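Local coordinates for protein molybdopterin adenylyltransferase (Pyrococcus furiosus, PDB 4LHB) that catalyses the adenylation of molybdopterin by ATP, releasing diphosphate, a step in making the molybdenum or tungsten cofactor, at residues 99-104 and 137-142; 119-124 and 142-147; 151-156 and 179-184. All blocks are in the same frame, centred on the assembly; numbering follows the deposited sequence.

The three contacts follow one route across a single chain, from a loop-lined anion site through the interior to the far side. Contact 1 includes the sulfate, bonded by Thr99 N, and ties the 99-104 loop to the chain entering strand 143-148; contact 2 takes over at Ala142, which both share, their centres about 14 Å apart. Contact 3 lies about 12 Å on from contact 2, centre to centre, joined to it through neighbouring strands: Ile147 O and Val154 N are 2.8 Å apart, Gly145 O and Val156 N 2.9 Å. Contacts 1 and 3 do not touch; their centres lie about 26 Å apart, so contact 3 is packing remote from the sulfate.

Contact 1: 99-104 and 137-142; sequences TGITRR and TVLTRA. With SO4 (sulfate ion), chain F.
Arg141 sets CG anti to its own carbonyl carbon (chi1 -46°) and then bends its chain at chi3, which carries the guanidinium back to the carbonyl of Thr99. Arg141 NE donates to Thr99 O at 3.0 Å, nearly straight at the hydrogen (164°), with the oxygen at the guanidinium edge and in its plane; NH2 of Arg141 adds a weak bond to the same Thr99 O. Arginine suits the position because its several N-H groups serve several partners: NH2 also pairs with Glu109, and NH1 bonds Glu118 O of the second subunit. Thr99 faces the sulfate as well. Its backbone N donates to sulfate O3 at 2.8 Å, while Thr99 OG1 lies 3.2 Å from Arg141 O. A side chain at Gly100 would run into sulfate O2. The sulfate probably comes from the crystallisation liquor; its place is consistent with a site for a phosphate of the substrate. Away from the sulfate, Ile101 CD1 meets Leu139 CD2 at 3.4 Å, the two side chains crossing at about a right angle. Ile108 of helix 107-111 packs on Thr99 and Arg141, and the contact joins the loop after strand 92-96 to the link between helix 121-133 and strand 143-148.

Contact 2: 119-124 and 142-147; sequences LSFGEV and ATAGII
Leu119 N donates to Ala144 O at 2.9 Å, fairly straight at the hydrogen (165°) but tilted 30° from the carbonyl plane. Around this bond the side chains close in. Leu119 CD2 touches Ile146 CD1 at 3.6 Å, the two branched chains crossing at about a right angle. Phe121 lays its CB against Ala144 CB at 3.5 Å and offers the edge of its ring to Ala142 CB, with CE2 4.1 Å away. Small alanines, Ala142 just before the strand and Ala144 on it, let the phenylalanine come this close. At Gly122 any side chain would collide with Ala142 O, which already lies 3.4 Å from Gly122 CA. Farther out, the torsions decide the direction: Phe121 holds CG anti to the backbone N (chi1 179°), sending the ring into the core to meet Phe157, Ile172 and Ile173. Leu119 is backed by Ile180 and by Ile101 of the fourth subunit, and an alanine in its place would probably take from Ile146 CD1 its leucine neighbour and open a gap next to Ile180. The touching parts run nearly antiparallel, where the chain leaves strand 117-118, outermost in this chain, and starts helix 121-133. Strand 143-148 lies between 117-118 and 153-159 in the mixed sheet, and helix 163-184 covers Leu119 and Phe121.

Contact 3: 151-156 and 179-184; sequences ERIVVV and HILKHA
Val155 points its side chain from the strand at the helix and meets it with both methyls. CG1 is anti to the backbone N (chi1 177°), which places CG2 beside that nitrogen and presents the pair to helix 179-184 as a forked surface. Val155 CG2 lies 3.8 Å from Leu181 CD2 and 3.9 Å from Ile180 CG2, so it fits between two successive helix residues, and its branches cross obliquely with both of theirs. Leu181 starts off at a slant to the strand, and it is the end of the chain, through CD2, that reaches the valine. One turn past Ile180, Ala184 brings only a methyl to the strand. This methyl lies 3.6 Å from Ile153 CG2, and Ile153 CG1 passes 3.3 Å from Ala184 O, close enough that alanine suits the spot by its small size. Beta-branched isoleucine and valine are well matched to an extended strand, while the helix supplies apolar residues on its inner side and carries its histidines on the outer side, toward the fourth subunit. There His179 O accepts from both His183 N and His183 ND1, the side-chain bond being 2.9 Å long.

Segment axes approach to 9.1 Å and run at 145°, roughly but not closely antiparallel. Alternation along the strand divides the work between two layers: Ile153 and Val155 face helix 163-184, whereas Val154 and Val156 meet Ile86 and Leu82 of helix 75-87 on the other face. Ile153 also packs on Arg103 of the fourth subunit. Such a sheet, with apolar strand residues buried under helices on both faces, is characteristic of the three-layer alpha/beta fold of the MoaB/Mog family, with the chain's last helix closing one face.

Contact 1: 99-104 and 137-142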
loop_
_atom_site.group_PDB
_atom_site.type_symbol
_atom_site.label_atom_id
_atom_site.label_comp_id
_atom_site.label_asym_id
_atom_site.label_seq_id
_atom_site.Cartn_x
_atom_site.Cartn_y
_atom_site.Cartn_z
ATOM N N THR C 99 -5.982 -19.232 6.820
ATOM C CA THR C 99 -4.998 -18.248 7.247
ATOM C C THR C 99 -3.588 -18.647 6.850
ATOM O O THR C 99 -2.669 -17.852 6.982
ATOM C CB THR C 99 -4.979 -17.961 8.775
ATOM O OG1 THR C 99 -4.430 -19.087 9.477
ATOM C CG2 THR C 99 -6.356 -17.455 9.330
ATOM N N GLY C 100 -3.428 -19.856 6.331
ATOM C CA GLY C 100 -2.090 -20.361 5.930
ATOM C C GLY C 100 -1.478 -19.814 4.650
ATOM O O GLY C 100 -1.932 -18.824 4.062
ATOM N N ILE C 101 -0.439 -20.507 4.206
ATOM C CA ILE C 101 0.320 -20.080 3.049
ATOM C C ILE C 101 0.038 -20.831 1.706
ATOM O O ILE C 101 0.787 -20.644 0.719
ATOM C CB ILE C 101 1.827 -20.075 3.381
ATOM C CG1 ILE C 101 2.328 -21.493 3.698
ATOM C CG2 ILE C 101 2.114 -19.053 4.479
ATOM C CD1 ILE C 101 3.840 -21.588 3.611
ATOM N N THR C 102 -1.049 -21.614 1.615
ATOM C CA THR C 102 -1.425 -22.249 0.315
ATOM C C THR C 102 -2.164 -21.251 -0.529
ATOM O O THR C 102 -2.527 -20.176 -0.031
ATOM C CB THR C 102 -2.356 -23.438 0.479
ATOM O OG1 THR C 102 -3.648 -23.001 0.947
ATOM C CG2 THR C 102 -1.761 -24.487 1.434
ATOM N N ARG C 103 -2.415 -21.610 -1.790
ATOM C CA ARG C 103 -3.105 -20.733 -2.795
ATOM C C ARG C 103 -4.575 -20.640 -2.447
ATOM O O ARG C 103 -5.246 -19.674 -2.744
ATOM C CB ARG C 103 -3.010 -21.357 -4.188
ATOM C CG ARG C 103 -1.603 -21.482 -4.732
ATOM C CD ARG C 103 -1.494 -22.433 -5.930
ATOM N NE ARG C 103 -0.115 -22.493 -6.423
ATOM C CZ ARG C 103 0.504 -21.493 -7.060
ATOM N NH1 ARG C 103 -0.129 -20.346 -7.323
ATOM N NH2 ARG C 103 1.769 -21.640 -7.452
ATOM N N ARG C 104 -5.040 -21.714 -1.839
ATOM C CA ARG C 104 -6.358 -21.865 -1.280
ATOM C C ARG C 104 -6.705 -20.731 -0.288
ATOM O O ARG C 104 -7.782 -20.159 -0.357
ATOM C CB ARG C 104 -6.342 -23.228 -0.536
ATOM C CG ARG C 104 -7.633 -24.033 -0.436
ATOM C CD ARG C 104 -8.381 -24.125 -1.752
ATOM N NE ARG C 104 -7.538 -24.019 -2.944
ATOM C CZ ARG C 104 -8.029 -23.884 -4.174
ATOM N NH1 ARG C 104 -9.348 -23.854 -4.359
ATOM N NH2 ARG C 104 -7.206 -23.790 -5.222
ATOM N N THR C 137 6.010 -21.310 14.613
ATOM C CA THR C 137 5.174 -20.098 14.577
ATOM C C THR C 137 5.465 -19.208 13.356
ATOM O O THR C 137 4.696 -18.316 13.028
ATOM C CB THR C 137 5.252 -19.259 15.869
ATOM O OG1 THR C 137 6.597 -19.248 16.368
ATOM C CG2 THR C 137 4.259 -19.787 16.935
ATOM N N VAL C 138 6.563 -19.476 12.672
ATOM C CA VAL C 138 6.907 -18.792 11.415
ATOM C C VAL C 138 5.774 -18.949 10.379
ATOM O O VAL C 138 5.565 -18.051 9.564
ATOM C CB VAL C 138 8.310 -19.284 10.931
ATOM C CG1 VAL C 138 8.582 -19.020 9.466
ATOM C CG2 VAL C 138 9.381 -18.644 11.813
ATOM N N LEU C 139 5.027 -20.058 10.454
ATOM C CA LEU C 139 3.852 -20.267 9.625
ATOM C C LEU C 139 2.565 -19.754 10.236
ATOM O O LEU C 139 1.564 -19.675 9.540
ATOM C CB LEU C 139 3.660 -21.760 9.314
ATOM C CG LEU C 139 4.684 -22.283 8.325
ATOM C CD1 LEU C 139 4.583 -23.769 8.173
ATOM C CD2 LEU C 139 4.483 -21.590 6.999
ATOM N N THR C 140 2.548 -19.460 11.533
ATOM C CA THR C 140 1.295 -19.063 12.163
ATOM C C THR C 140 0.898 -17.665 11.694
ATOM O O THR C 140 1.681 -16.678 11.801
ATOM C CB THR C 140 1.330 -19.008 13.699
ATOM O OG1 THR C 140 1.896 -20.194 14.238
ATOM C CG2 THR C 140 -0.072 -18.871 14.210
ATOM N N ARG C 141 -0.315 -17.590 11.163
ATOM C CA ARG C 141 -0.857 -16.298 10.794
ATOM C C ARG C 141 -2.247 -16.148 11.404
ATOM O O ARG C 141 -3.033 -17.088 11.476
ATOM C CB ARG C 141 -0.788 -16.101 9.272
ATOM C CG ARG C 141 0.578 -16.513 8.681
ATOM C CD ARG C 141 0.855 -16.031 7.247
ATOM N NE ARG C 141 -0.401 -16.004 6.526
ATOM C CZ ARG C 141 -0.651 -15.269 5.457
ATOM N NH1 ARG C 141 0.301 -14.508 4.915
ATOM N NH2 ARG C 141 -1.865 -15.324 4.914
ATOM N N ALA C 142 -2.499 -14.977 11.941
ATOM C CA ALA C 142 -3.756 -14.703 12.619
ATOM C C ALA C 142 -3.754 -13.237 12.740
ATOM O O ALA C 142 -2.698 -12.627 12.816
ATOM C CB ALA C 142 -3.777 -15.299 14.004
HETATM S S SO4 F . -5.356 -22.755 8.408
HETATM O O1 SO4 F . -6.365 -23.761 8.034
HETATM O O2 SO4 F . -4.319 -22.581 7.376
HETATM O O3 SO4 F . -6.046 -21.444 8.518
HETATM O O4 SO4 F . -4.648 -23.157 9.666
#

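Contact 2: 119-124 and 142-147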
loop_
_atom_site.group_PDB
_atom_site.type_symbol
_atom_site.label_atom_id
_atom_site.label_comp_id
_atom_site.label_asym_id
_atom_site.label_seq_id
_atom_site.Cartn_x
_atom_site.Cartn_y
_atom_site.Cartn_z
ATOM N N LEU C 119 -4.974 -4.632 15.028
ATOM C CA LEU C 119 -4.546 -4.901 16.399
ATOM C C LEU C 119 -3.245 -5.643 16.313
ATOM O O LEU C 119 -2.898 -6.100 15.249
ATOM C CB LEU C 119 -5.610 -5.678 17.183
ATOM C CG LEU C 119 -6.980 -4.977 17.307
ATOM C CD1 LEU C 119 -8.093 -5.752 18.048
ATOM C CD2 LEU C 119 -6.818 -3.597 17.897
ATOM N N SER C 120 -2.517 -5.741 17.422
ATOM C CA SER C 120 -1.279 -6.560 17.509
ATOM C C SER C 120 -1.611 -8.004 17.933
ATOM O O SER C 120 -0.819 -8.680 18.601
ATOM C CB SER C 120 -0.337 -5.984 18.549
ATOM O OG SER C 120 -0.385 -4.569 18.557
ATOM N N PHE C 121 -2.791 -8.471 17.560
ATOM C CA PHE C 121 -3.243 -9.782 17.954
ATOM C C PHE C 121 -2.367 -10.929 17.475
ATOM O O PHE C 121 -2.207 -11.922 18.177
ATOM C CB PHE C 121 -4.666 -9.970 17.482
ATOM C CG PHE C 121 -5.221 -11.290 17.818
ATOM C CD1 PHE C 121 -5.994 -11.448 18.951
ATOM C CD2 PHE C 121 -4.963 -12.378 17.007
ATOM C CE1 PHE C 121 -6.505 -12.697 19.291
ATOM C CE2 PHE C 121 -5.472 -13.629 17.324
ATOM C CZ PHE C 121 -6.245 -13.795 18.478
ATOM N N GLY C 122 -1.786 -10.803 16.286
ATOM C CA GLY C 122 -1.022 -11.909 15.715
ATOM C C GLY C 122 0.227 -12.117 16.492
ATOM O O GLY C 122 0.657 -13.252 16.708
ATOM N N GLU C 123 0.847 -11.005 16.885
ATOM C CA GLU C 123 2.099 -11.066 17.637
ATOM C C GLU C 123 1.857 -11.760 18.944
ATOM O O GLU C 123 2.629 -12.638 19.316
ATOM C CB GLU C 123 2.605 -9.697 17.987
ATOM C CG GLU C 123 2.958 -8.792 16.841
ATOM C CD GLU C 123 3.906 -7.684 17.286
ATOM O OE1 GLU C 123 4.184 -7.551 18.504
ATOM O OE2 GLU C 123 4.386 -6.933 16.424
ATOM N N VAL C 124 0.787 -11.353 19.639
ATOM C CA VAL C 124 0.457 -11.926 20.949
ATOM C C VAL C 124 0.120 -13.414 20.814
ATOM O O VAL C 124 0.708 -14.276 21.504
ATOM C CB VAL C 124 -0.641 -11.110 21.660
ATOM C CG1 VAL C 124 -1.231 -11.919 22.797
ATOM C CG2 VAL C 124 -0.042 -9.766 22.132
ATOM N N ALA C 142 -2.499 -14.977 11.941
ATOM C CA ALA C 142 -3.756 -14.703 12.619
ATOM C C ALA C 142 -3.754 -13.237 12.740
ATOM O O ALA C 142 -2.698 -12.627 12.816
ATOM C CB ALA C 142 -3.777 -15.299 14.004
ATOM N N THR C 143 -4.932 -12.654 12.759
ATOM C CA THR C 143 -5.017 -11.203 12.741
ATOM C C THR C 143 -6.287 -10.790 13.415
ATOM O O THR C 143 -7.195 -11.605 13.577
ATOM C CB THR C 143 -5.010 -10.674 11.286
ATOM O OG1 THR C 143 -4.827 -9.251 11.307
ATOM C CG2 THR C 143 -6.324 -11.022 10.546
ATOM N N ALA C 144 -6.367 -9.515 13.766
ATOM C CA ALA C 144 -7.604 -8.946 14.306
ATOM C C ALA C 144 -7.632 -7.462 13.988
ATOM O O ALA C 144 -6.584 -6.821 13.909
ATOM C CB ALA C 144 -7.687 -9.210 15.811
ATOM N N GLY C 145 -8.806 -6.897 13.789
ATOM C CA GLY C 145 -8.886 -5.493 13.532
ATOM C C GLY C 145 -10.296 -5.022 13.701
ATOM O O GLY C 145 -11.196 -5.855 13.912
ATOM N N ILE C 146 -10.488 -3.712 13.505
ATOM C CA ILE C 146 -11.759 -3.046 13.671
ATOM C C ILE C 146 -12.253 -2.515 12.358
ATOM O O ILE C 146 -11.549 -1.765 11.689
ATOM C CB ILE C 146 -11.610 -1.820 14.608
ATOM C CG1 ILE C 146 -11.192 -2.311 15.988
ATOM C CG2 ILE C 146 -12.921 -1.077 14.765
ATOM C CD1 ILE C 146 -9.712 -2.557 16.039
ATOM N N ILE C 147 -13.488 -2.850 12.014
ATOM C CA ILE C 147 -14.186 -2.200 10.940
ATOM C C ILE C 147 -15.152 -1.200 11.593
ATOM O O ILE C 147 -15.916 -1.579 12.444
ATOM C CB ILE C 147 -15.019 -3.241 10.132
ATOM C CG1 ILE C 147 -14.168 -4.437 9.675
ATOM C CG2 ILE C 147 -15.751 -2.595 8.950
ATOM C CD1 ILE C 147 -14.921 -5.551 8.939
#

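Contact 3: 151-156 and 179-184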
loop_
_atom_site.group_PDB
_atom_site.type_symbol
_atom_site.label_atom_id
_atom_site.label_comp_id
_atom_site.label_asym_id
_atom_site.label_seq_id
_atom_site.Cartn_x
_atom_site.Cartn_y
_atom_site.Cartn_z
ATOM N N GLU C 151 -20.978 5.423 13.320
ATOM C CA GLU C 151 -20.870 5.178 14.749
ATOM C C GLU C 151 -20.481 3.730 15.147
ATOM O O GLU C 151 -19.643 3.531 16.050
ATOM C CB GLU C 151 -22.172 5.595 15.444
ATOM C CG GLU C 151 -22.085 5.664 16.983
ATOM C CD GLU C 151 -22.961 6.752 17.605
ATOM O OE1 GLU C 151 -22.643 7.172 18.736
ATOM O OE2 GLU C 151 -23.958 7.202 16.979
ATOM N N ARG C 152 -21.084 2.732 14.494
ATOM C CA ARG C 152 -20.857 1.293 14.807
ATOM C C ARG C 152 -19.404 0.735 14.598
ATOM O O ARG C 152 -18.696 1.215 13.751
ATOM C CB ARG C 152 -21.897 0.470 14.041
ATOM C CG ARG C 152 -21.919 -0.992 14.401
ATOM C CD ARG C 152 -23.090 -1.723 13.733
ATOM N NE ARG C 152 -23.011 -3.154 14.046
ATOM C CZ ARG C 152 -23.661 -4.117 13.409
ATOM N NH1 ARG C 152 -24.461 -3.842 12.392
ATOM N NH2 ARG C 152 -23.496 -5.384 13.779
ATOM N N ILE C 153 -19.007 -0.285 15.371
ATOM C CA ILE C 153 -17.660 -0.887 15.414
ATOM C C ILE C 153 -17.870 -2.343 15.305
ATOM O O ILE C 153 -18.827 -2.837 15.853
ATOM C CB ILE C 153 -16.972 -0.611 16.799
ATOM C CG1 ILE C 153 -15.935 0.457 16.603
ATOM C CG2 ILE C 153 -16.307 -1.815 17.474
ATOM C CD1 ILE C 153 -16.435 1.583 15.731
ATOM N N VAL C 154 -17.014 -3.048 14.577
ATOM C CA VAL C 154 -17.025 -4.519 14.601
ATOM C C VAL C 154 -15.618 -5.018 14.766
ATOM O O VAL C 154 -14.710 -4.460 14.195
ATOM C CB VAL C 154 -17.680 -5.143 13.351
ATOM C CG1 VAL C 154 -17.639 -6.658 13.424
ATOM C CG2 VAL C 154 -19.139 -4.695 13.230
ATOM N N VAL C 155 -15.422 -6.059 15.560
ATOM C CA VAL C 155 -14.078 -6.523 15.827
ATOM C C VAL C 155 -14.043 -7.871 15.168
ATOM O O VAL C 155 -14.948 -8.681 15.386
ATOM C CB VAL C 155 -13.764 -6.675 17.350
ATOM C CG1 VAL C 155 -12.353 -7.230 17.594
ATOM C CG2 VAL C 155 -13.895 -5.327 18.040
ATOM N N VAL C 156 -13.005 -8.117 14.376
ATOM C CA VAL C 156 -12.878 -9.388 13.672
ATOM C C VAL C 156 -11.548 -10.007 14.055
ATOM O O VAL C 156 -10.537 -9.339 14.045
ATOM C CB VAL C 156 -12.978 -9.207 12.115
ATOM C CG1 VAL C 156 -12.893 -10.580 11.400
ATOM C CG2 VAL C 156 -14.236 -8.391 11.764
ATOM N N HIS C 179 -12.005 -5.309 26.749
ATOM C CA HIS C 179 -11.045 -4.181 26.597
ATOM C C HIS C 179 -11.129 -3.612 25.171
ATOM O O HIS C 179 -11.250 -2.377 24.924
ATOM C CB HIS C 179 -9.607 -4.594 26.861
ATOM C CG HIS C 179 -9.312 -5.021 28.272
ATOM N ND1 HIS C 179 -10.149 -4.806 29.309
ATOM C CD2 HIS C 179 -8.184 -5.639 28.810
ATOM C CE1 HIS C 179 -9.582 -5.276 30.435
ATOM N NE2 HIS C 179 -8.395 -5.795 30.126
ATOM N N ILE C 180 -11.122 -4.531 24.210
ATOM C CA ILE C 180 -11.067 -4.140 22.802
ATOM C C ILE C 180 -12.346 -3.399 22.474
ATOM O O ILE C 180 -12.314 -2.298 21.905
ATOM C CB ILE C 180 -10.837 -5.330 21.837
ATOM C CG1 ILE C 180 -9.470 -5.963 22.076
ATOM C CG2 ILE C 180 -10.866 -4.797 20.451
ATOM C CD1 ILE C 180 -9.269 -7.385 21.637
ATOM N N LEU C 181 -13.485 -3.963 22.849
ATOM C CA LEU C 181 -14.728 -3.319 22.407
ATOM C C LEU C 181 -14.831 -1.930 22.976
ATOM O O LEU C 181 -15.340 -1.021 22.324
ATOM C CB LEU C 181 -15.943 -4.137 22.789
ATOM C CG LEU C 181 -16.183 -5.367 21.905
ATOM C CD1 LEU C 181 -17.105 -6.327 22.675
ATOM C CD2 LEU C 181 -16.742 -4.895 20.556
ATOM N N LYS C 182 -14.351 -1.785 24.214
ATOM C CA LYS C 182 -14.484 -0.533 24.950
ATOM C C LYS C 182 -13.619 0.560 24.314
ATOM O O LYS C 182 -14.106 1.629 24.074
ATOM C CB LYS C 182 -14.150 -0.740 26.450
ATOM C CG LYS C 182 -14.606 0.413 27.350
ATOM C CD LYS C 182 -13.471 1.389 27.656
ATOM C CE LYS C 182 -13.869 2.498 28.649
ATOM N NZ LYS C 182 -12.657 3.261 29.114
ATOM N N HIS C 183 -12.345 0.286 24.029
ATOM C CA HIS C 183 -11.524 1.276 23.331
ATOM C C HIS C 183 -11.978 1.451 21.917
ATOM O O HIS C 183 -11.936 2.559 21.415
ATOM C CB HIS C 183 -10.078 0.913 23.334
ATOM C CG HIS C 183 -9.438 0.929 24.695
ATOM N ND1 HIS C 183 -9.801 0.075 25.680
ATOM C CD2 HIS C 183 -8.390 1.678 25.197
ATOM C CE1 HIS C 183 -9.027 0.279 26.755
ATOM N NE2 HIS C 183 -8.162 1.257 26.460
ATOM N N ALA C 184 -12.440 0.393 21.253
ATOM C CA ALA C 184 -12.897 0.522 19.854
ATOM C C ALA C 184 -14.032 1.526 19.703
ATOM O O ALA C 184 -14.075 2.225 18.685
ATOM C CB ALA C 184 -13.309 -0.810 19.267
#